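Local coordinates for AA9 family lytic polysaccharide monooxygenase B (Heterobasidion irregulare TC 32-1, PDB 5NNS), which cleaves cellulose and related polysaccharides oxidatively at a copper centre, giving specifically C1-oxidised products, as a secreted lytic polysaccharide monooxygenase, at residues A[46-50]-A[101-106]; A[61-67]-A[172-176]; A[140-144]-A[221-225]. All blocks are in the same frame, centred on the assembly; numbering follows the deposited sequence.

Contact 1: residues A[46-50]-A[101-106]; sequences SISCN and TSSLEW
Ser48 and Thr101 meet through their hydroxyls where two loops of the AA9 beta-sandwich pack together, beside the Cys49-Cys170 disulfide that ties segment 46-50 to strand 165-176. Ser48 OG and Thr101 OG1 are hydrogen-bonded at 2.8 Å, and either could be the donor. Both first torsions set the oxygen between the backbone N and the carbonyl carbon (chi1 57° for Ser48, 61° for Thr101), which turns the two hydroxyls to each other across the gap. Thr101 presents a second surface to the disulfide: Cys49 SG lies against its whole branch point, 3.4 Å from Thr101 OG1 and 3.5 Å from both CB and CG2. Trp106 also reaches segment 46-50, through ring atoms CZ2 and CH2. Its CZ2 comes to 3.9 Å from Ser48 CB and its CH2 to 4.1 Å from Cys49 SG. The sulfur-aromatic approach is oblique, the sulfur standing 68° off the ring normal. Arg152 of strand 147-157 also binds the carbonyls of Ile47 and Ser48, adding a polar hold on the buried loop. Within segment 101-106 the indole edge is turned to the short 3-10 segment, where Trp106 NE1 makes a weak hydrogen bond of 3.2 Å to Thr101 O.

Contact 2: residues A[61-67]-A[172-176]; sequences KSATVAA and QLIVT
Parallel strand pairing joins edge strand 63-66 to strand 165-176 in the mixed sheet of the AA9 sandwich, with Ala63 opposite Leu173 and Ala66 opposite Thr176. Five backbone hydrogen bonds, from Ala63 N to Gln172 O (2.9 Å) through Ala67 N to Thr176 O (3.0 Å), fix the register, although the short segment axes are inclined by 33°. On the face of Ala63, Val65, Leu173 and Val175, Ala63 CB lies 3.8 Å from Leu173 CD2, and Leu9 of the opposing sheet covers both. On the face of Thr64, Ala66, Ile174 and Thr176, Thr64 CG2 reaches 3.6 Å from Thr176 CG2, the two side chains crossing at about a right angle. At the Ser62 end of the pairing Gln172, extended beyond CG, donates from NE2 to Ser62 OG (3.1 Å, 154° at the hydrogen), with the oxygen only 6° out of the amide plane. Gln172 NE2 also bonds Thr97 OG1, OE1 accepts from Arg31 NE, and a water links Ser62 OG to Leu173 O. A leucine in place of Gln172 would probably leave Ser62 OG without its amide donor and Arg31 without this acceptor. Such alternation of buried and more exposed side chains is characteristic of beta-sandwich strands, with 63-66 outermost in its sheet.

Contact 3: residues A[140-144]-A[221-225]; sequences IPSSL and AVWQG
Pro141 opens the contact with segment 221-225 by laying its ring carbons against the indole of Trp223 and the chain beyond it: CB lies 4.0 Å from Trp223 CZ3 and 3.8 Å from Gln224 O. The proline also begins a type I beta turn that ends at Leu144, closed by the bond from Leu144 N to Pro141 O (3.1 Å). The turn brings Ser143 round to the C-terminal residue. Ser143 OG lies between its backbone N and carbonyl carbon (chi1 64°) and reaches 3.2 Å from Gly225 CA; it is buried here without a polar partner in the model. A CB at Gly225 would point to the turn and clash with that oxygen. Leu144 then returns to the indole. It extends away from its own backbone N (chi1 -179°), which carries CD1 to 3.9 Å from Trp223 CZ3, so the leucine and the proline meet the same ring carbon. Gly225 N lies over the centre of one ring face, 3.7 Å above the plane, which means the last residues fold back under their own tryptophan. Segment 140-144, with its turn, connects strands 135-139 and 147-157 of the two sheets, and the C-terminal tail lies between this turn and strand 106-116, with Phe107 and Tyr187 packed on Trp223.

In the fold
Contact 1 is the buried one, whereas contacts 2 and 3 each combine buried residues with exposed ones. Their chemistry follows their place: contact 1 joins two loops through a hydroxyl pair and a disulfide sulfur, contact 2 is dominated by backbone pairing at a sheet edge, and contact 3 depends on apolar packing round an indole. Strand 165-176 carries segment 172-176 of contact 2 and, through Cys170, is bonded to Cys49 of contact 1, yet the nearest atoms of the two contacts stay about 7 Å apart. Contacts 2 and 3 touch directly, with Ile140 CD1 3.5 Å from Val65 CG2, so the buried face of strand 63-66 packs on the loop 140-144 just before its turn.

Contact 1: residues A[46-50]-A[101-106]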
loop_
_atom_site.group_PDB
_atom_site.type_symbol
_atom_site.label_atom_id
_atom_site.label_comp_id
_atom_site.label_asym_id
_atom_site.label_seq_id
_atom_site.Cartn_x
_atom_site.Cartn_y
_atom_site.Cartn_z
ATOM N N SER A 46 -11.214 7.662 2.801
ATOM C CA SER A 46 -10.956 6.559 1.865
ATOM C C SER A 46 -9.463 6.265 1.607
ATOM O O SER A 46 -9.123 5.590 0.632
ATOM C CB SER A 46 -11.649 6.871 0.536
ATOM O OG SER A 46 -13.046 7.024 0.728
ATOM N N ILE A 47 -8.574 6.753 2.471
ATOM C CA ILE A 47 -7.133 6.567 2.256
ATOM C C ILE A 47 -6.675 5.106 2.422
ATOM O O ILE A 47 -5.616 4.740 1.903
ATOM C CB ILE A 47 -6.280 7.536 3.121
ATOM C CG1 ILE A 47 -4.852 7.660 2.542
ATOM C CG2 ILE A 47 -6.282 7.115 4.592
ATOM C CD1 ILE A 47 -4.036 8.802 3.103
ATOM N N SER A 48 -7.472 4.274 3.108
ATOM C CA SER A 48 -7.142 2.857 3.280
ATOM C C SER A 48 -7.072 2.105 1.951
ATOM O O SER A 48 -6.058 1.470 1.663
ATOM C CB SER A 48 -8.121 2.151 4.225
ATOM O OG SER A 48 -9.458 2.270 3.775
ATOM N N CYS A 49 -8.135 2.190 1.146
ATOM C CA CYS A 49 -8.212 1.439 -0.114
ATOM C C CYS A 49 -8.626 2.268 -1.329
ATOM O O CYS A 49 -9.102 1.722 -2.328
ATOM C CB CYS A 49 -9.118 0.219 0.080
ATOM S SG CYS A 49 -8.462 -0.929 1.311
ATOM N N ASN A 50 -8.379 3.581 -1.251
ATOM C CA ASN A 50 -8.664 4.544 -2.320
ATOM C C ASN A 50 -10.157 4.825 -2.464
ATOM O O ASN A 50 -10.965 4.283 -1.717
ATOM C CB ASN A 50 -8.055 4.100 -3.666
ATOM C CG ASN A 50 -7.426 5.251 -4.437
ATOM O OD1 ASN A 50 -7.935 6.381 -4.427
ATOM N ND2 ASN A 50 -6.323 4.967 -5.124
ATOM N N THR A 101 -12.869 -1.189 5.294
ATOM C CA THR A 101 -11.400 -1.188 5.381
ATOM C C THR A 101 -10.862 -0.058 6.275
ATOM O O THR A 101 -9.791 -0.200 6.882
ATOM C CB THR A 101 -10.723 -1.150 3.987
ATOM O OG1 THR A 101 -11.092 0.042 3.292
ATOM C CG2 THR A 101 -11.113 -2.383 3.152
ATOM N N SER A 102 -11.620 1.040 6.369
ATOM C CA SER A 102 -11.294 2.158 7.264
ATOM C C SER A 102 -11.384 1.826 8.761
ATOM O O SER A 102 -10.847 2.573 9.583
ATOM C CB SER A 102 -12.186 3.368 6.964
ATOM O OG SER A 102 -13.557 3.051 7.142
ATOM N N SER A 103 -12.060 0.728 9.112
ATOM C CA SER A 103 -12.170 0.283 10.504
ATOM C C SER A 103 -11.104 -0.729 10.920
ATOM O O SER A 103 -11.059 -1.114 12.085
ATOM C CB SER A 103 -13.556 -0.321 10.752
ATOM O OG SER A 103 -13.690 -1.572 10.100
ATOM N N LEU A 104 -10.250 -1.158 9.992
ATOM C CA LEU A 104 -9.309 -2.240 10.272
ATOM C C LEU A 104 -8.056 -1.744 10.979
ATOM O O LEU A 104 -7.761 -0.541 11.000
ATOM C CB LEU A 104 -8.926 -2.976 8.984
ATOM C CG LEU A 104 -10.107 -3.481 8.138
ATOM C CD1 LEU A 104 -9.589 -4.226 6.917
ATOM C CD2 LEU A 104 -11.056 -4.356 8.952
ATOM N N GLU A 105 -7.334 -2.699 11.566
ATOM C CA GLU A 105 -6.047 -2.444 12.202
ATOM C C GLU A 105 -4.931 -2.803 11.232
ATOM O O GLU A 105 -4.722 -3.979 10.922
ATOM C CB GLU A 105 -5.916 -3.254 13.486
ATOM C CG GLU A 105 -6.723 -2.692 14.637
ATOM C CD GLU A 105 -6.646 -3.578 15.863
ATOM O OE1 GLU A 105 -7.342 -4.619 15.891
ATOM O OE2 GLU A 105 -5.890 -3.230 16.797
ATOM N N TRP A 106 -4.217 -1.783 10.767
ATOM C CA TRP A 106 -3.199 -1.935 9.725
ATOM C C TRP A 106 -1.816 -2.032 10.323
ATOM O O TRP A 106 -1.456 -1.224 11.182
ATOM C CB TRP A 106 -3.244 -0.744 8.768
ATOM C CG TRP A 106 -4.544 -0.639 8.094
ATOM C CD1 TRP A 106 -5.635 0.057 8.525
ATOM C CD2 TRP A 106 -4.927 -1.281 6.876
ATOM N NE1 TRP A 106 -6.673 -0.091 7.633
ATOM C CE2 TRP A 106 -6.267 -0.916 6.617
ATOM C CE3 TRP A 106 -4.265 -2.123 5.972
ATOM C CZ2 TRP A 106 -6.959 -1.362 5.488
ATOM C CZ3 TRP A 106 -4.955 -2.566 4.842
ATOM C CH2 TRP A 106 -6.290 -2.185 4.614
#

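Contact 2: residues A[61-67]-A[172-176]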
loop_
_atom_site.group_PDB
_atom_site.type_symbol
_atom_site.label_atom_id
_atom_site.label_comp_id
_atom_site.label_asym_id
_atom_site.label_seq_id
_atom_site.Cartn_x
_atom_site.Cartn_y
_atom_site.Cartn_z
ATOM N N LYS A 61 -13.014 -11.300 -5.652
ATOM C CA LYS A 61 -12.156 -12.468 -5.449
ATOM C C LYS A 61 -11.224 -12.249 -4.252
ATOM O O LYS A 61 -11.117 -11.135 -3.738
ATOM C CB LYS A 61 -11.330 -12.755 -6.708
ATOM C CG LYS A 61 -12.120 -12.820 -8.019
ATOM C CD LYS A 61 -11.470 -13.787 -9.014
ATOM C CE LYS A 61 -11.798 -13.482 -10.474
ATOM N NZ LYS A 61 -10.839 -12.534 -11.122
ATOM N N SER A 62 -10.588 -13.333 -3.802
ATOM C CA SER A 62 -9.487 -13.294 -2.822
ATOM C C SER A 62 -8.369 -14.243 -3.278
ATOM O O SER A 62 -8.647 -15.322 -3.794
ATOM C CB SER A 62 -9.960 -13.715 -1.422
ATOM O OG SER A 62 -10.875 -12.792 -0.858
ATOM N N ALA A 63 -7.111 -13.846 -3.079
ATOM C CA ALA A 63 -5.965 -14.681 -3.442
ATOM C C ALA A 63 -5.552 -15.514 -2.243
ATOM O O ALA A 63 -5.242 -14.966 -1.186
ATOM C CB ALA A 63 -4.805 -13.822 -3.906
ATOM N N THR A 64 -5.558 -16.838 -2.399
ATOM C CA THR A 64 -5.076 -17.735 -1.350
ATOM C C THR A 64 -3.571 -17.907 -1.487
ATOM O O THR A 64 -3.085 -18.268 -2.559
ATOM C CB THR A 64 -5.771 -19.104 -1.400
ATOM O OG1 THR A 64 -7.189 -18.906 -1.387
ATOM C CG2 THR A 64 -5.372 -19.960 -0.200
ATOM N N VAL A 65 -2.845 -17.625 -0.400
ATOM C CA VAL A 65 -1.376 -17.682 -0.368
ATOM C C VAL A 65 -0.887 -18.116 1.011
ATOM O O VAL A 65 -1.494 -17.779 2.023
ATOM C CB VAL A 65 -0.717 -16.317 -0.729
ATOM C CG1 VAL A 65 -0.889 -16.007 -2.205
ATOM C CG2 VAL A 65 -1.263 -15.167 0.110
ATOM N N ALA A 66 0.215 -18.859 1.048
ATOM C CA ALA A 66 0.830 -19.249 2.315
ATOM C C ALA A 66 1.539 -18.048 2.926
ATOM O O ALA A 66 2.022 -17.164 2.208
ATOM C CB ALA A 66 1.819 -20.386 2.110
ATOM N N ALA A 67 1.582 -18.007 4.253
ATOM C CA ALA A 67 2.408 -17.043 4.956
ATOM C C ALA A 67 3.842 -17.419 4.614
ATOM O O ALA A 67 4.171 -18.604 4.586
ATOM C CB ALA A 67 2.152 -17.106 6.458
ATOM N N GLN A 172 -7.532 -8.456 -1.606
ATOM C CA GLN A 172 -8.001 -9.417 -0.597
ATOM C C GLN A 172 -7.190 -10.709 -0.667
ATOM O O GLN A 172 -7.001 -11.266 -1.748
ATOM C CB GLN A 172 -9.496 -9.717 -0.769
ATOM C CG GLN A 172 -10.384 -8.508 -0.509
ATOM C CD GLN A 172 -11.875 -8.817 -0.432
ATOM O OE1 GLN A 172 -12.689 -7.904 -0.362
ATOM N NE2 GLN A 172 -12.235 -10.093 -0.430
ATOM N N LEU A 173 -6.705 -11.170 0.485
ATOM C CA LEU A 173 -5.985 -12.437 0.582
ATOM C C LEU A 173 -6.661 -13.386 1.567
ATOM O O LEU A 173 -7.354 -12.952 2.489
ATOM C CB LEU A 173 -4.546 -12.221 1.050
ATOM C CG LEU A 173 -3.653 -11.224 0.317
ATOM C CD1 LEU A 173 -2.312 -11.149 1.028
ATOM C CD2 LEU A 173 -3.481 -11.606 -1.144
ATOM N N ILE A 174 -6.456 -14.680 1.347
ATOM C CA ILE A 174 -6.675 -15.704 2.358
ATOM C C ILE A 174 -5.286 -16.248 2.690
ATOM O O ILE A 174 -4.651 -16.884 1.853
ATOM C CB ILE A 174 -7.618 -16.824 1.860
ATOM C CG1 ILE A 174 -8.994 -16.239 1.501
ATOM C CG2 ILE A 174 -7.780 -17.900 2.932
ATOM C CD1 ILE A 174 -9.909 -17.183 0.743
ATOM N N VAL A 175 -4.807 -15.962 3.901
ATOM C CA VAL A 175 -3.485 -16.393 4.343
ATOM C C VAL A 175 -3.619 -17.744 5.034
ATOM O O VAL A 175 -4.393 -17.883 5.979
ATOM C CB VAL A 175 -2.833 -15.347 5.277
ATOM C CG1 VAL A 175 -1.513 -15.850 5.845
ATOM C CG2 VAL A 175 -2.619 -14.041 4.522
ATOM N N THR A 176 -2.865 -18.732 4.550
ATOM C CA THR A 176 -2.892 -20.095 5.085
ATOM C C THR A 176 -1.556 -20.415 5.750
ATOM O O THR A 176 -0.573 -19.706 5.545
ATOM C CB THR A 176 -3.161 -21.125 3.968
ATOM O OG1 THR A 176 -2.062 -21.143 3.045
ATOM C CG2 THR A 176 -4.450 -20.791 3.218
HETATM O O HOH W 1 -10.270 -12.192 1.752
#

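Contact 3: residues A[140-144]-A[221-225]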
loop_
_atom_site.group_PDB
_atom_site.type_symbol
_atom_site.label_atom_id
_atom_site.label_comp_id
_atom_site.label_asym_id
_atom_site.label_seq_id
_atom_site.Cartn_x
_atom_site.Cartn_y
_atom_site.Cartn_z
ATOM N N ILE A 140 5.061 -11.967 2.406
ATOM C CA ILE A 140 4.142 -11.985 3.544
ATOM C C ILE A 140 4.911 -12.610 4.711
ATOM O O ILE A 140 5.571 -13.636 4.520
ATOM C CB ILE A 140 2.867 -12.795 3.234
ATOM C CG1 ILE A 140 2.039 -12.064 2.174
ATOM C CG2 ILE A 140 2.041 -13.021 4.500
ATOM C CD1 ILE A 140 1.041 -12.950 1.463
ATOM N N PRO A 141 4.864 -11.987 5.908
ATOM C CA PRO A 141 5.634 -12.552 7.027
ATOM C C PRO A 141 5.370 -14.047 7.290
ATOM O O PRO A 141 4.207 -14.453 7.432
ATOM C CB PRO A 141 5.197 -11.692 8.215
ATOM C CG PRO A 141 4.894 -10.364 7.601
ATOM C CD PRO A 141 4.319 -10.655 6.239
ATOM N N SER A 142 6.452 -14.835 7.338
ATOM C CA SER A 142 6.402 -16.300 7.540
ATOM C C SER A 142 5.559 -16.734 8.737
ATOM O O SER A 142 4.842 -17.733 8.660
ATOM C CB SER A 142 7.818 -16.860 7.721
ATOM O OG SER A 142 8.648 -16.549 6.614
ATOM N N SER A 143 5.642 -15.966 9.825
ATOM C CA SER A 143 4.963 -16.280 11.086
ATOM C C SER A 143 3.489 -15.860 11.189
ATOM O O SER A 143 2.810 -16.255 12.147
ATOM C CB SER A 143 5.722 -15.620 12.237
ATOM O OG SER A 143 5.671 -14.209 12.111
ATOM N N LEU A 144 2.996 -15.072 10.229
ATOM C CA LEU A 144 1.678 -14.439 10.339
ATOM C C LEU A 144 0.572 -15.469 10.582
ATOM O O LEU A 144 0.562 -16.529 9.950
ATOM C CB LEU A 144 1.374 -13.628 9.073
ATOM C CG LEU A 144 0.057 -12.854 8.979
ATOM C CD1 LEU A 144 -0.037 -11.801 10.069
ATOM C CD2 LEU A 144 -0.083 -12.213 7.605
ATOM N N ALA A 221 6.293 1.501 12.695
ATOM C CA ALA A 221 7.452 0.664 12.398
ATOM C C ALA A 221 7.007 -0.567 11.613
ATOM O O ALA A 221 5.820 -0.929 11.608
ATOM C CB ALA A 221 8.166 0.249 13.677
ATOM N N VAL A 222 7.976 -1.187 10.944
ATOM C CA VAL A 222 7.733 -2.372 10.133
ATOM C C VAL A 222 7.701 -3.614 11.023
ATOM O O VAL A 222 8.577 -3.808 11.870
ATOM C CB VAL A 222 8.800 -2.521 9.026
ATOM C CG1 VAL A 222 8.606 -3.810 8.232
ATOM C CG2 VAL A 222 8.748 -1.321 8.095
ATOM N N TRP A 223 6.675 -4.440 10.823
ATOM C CA TRP A 223 6.534 -5.722 11.501
ATOM C C TRP A 223 6.915 -6.846 10.532
ATOM O O TRP A 223 6.139 -7.197 9.643
ATOM C CB TRP A 223 5.109 -5.894 12.024
ATOM C CG TRP A 223 4.943 -7.097 12.898
ATOM C CD1 TRP A 223 5.315 -7.222 14.208
ATOM C CD2 TRP A 223 4.361 -8.351 12.526
ATOM N NE1 TRP A 223 5.002 -8.479 14.675
ATOM C CE2 TRP A 223 4.415 -9.193 13.663
ATOM C CE3 TRP A 223 3.795 -8.847 11.343
ATOM C CZ2 TRP A 223 3.917 -10.500 13.652
ATOM C CZ3 TRP A 223 3.312 -10.148 11.327
ATOM C CH2 TRP A 223 3.373 -10.960 12.477
ATOM N N GLN A 224 8.116 -7.394 10.718
ATOM C CA GLN A 224 8.638 -8.481 9.883
ATOM C C GLN A 224 8.248 -9.906 10.324
ATOM O O GLN A 224 8.626 -10.870 9.661
ATOM C CB GLN A 224 10.161 -8.359 9.755
ATOM C CG GLN A 224 10.582 -7.256 8.800
ATOM C CD GLN A 224 12.078 -7.074 8.736
ATOM O OE1 GLN A 224 12.695 -6.669 9.707
ATOM N NE2 GLN A 224 12.667 -7.365 7.580
ATOM N N GLY A 225 7.496 -10.041 11.420
ATOM C CA GLY A 225 6.998 -11.344 11.885
ATOM C C GLY A 225 7.138 -11.523 13.381
ATOM O O GLY A 225 7.978 -10.879 14.012
#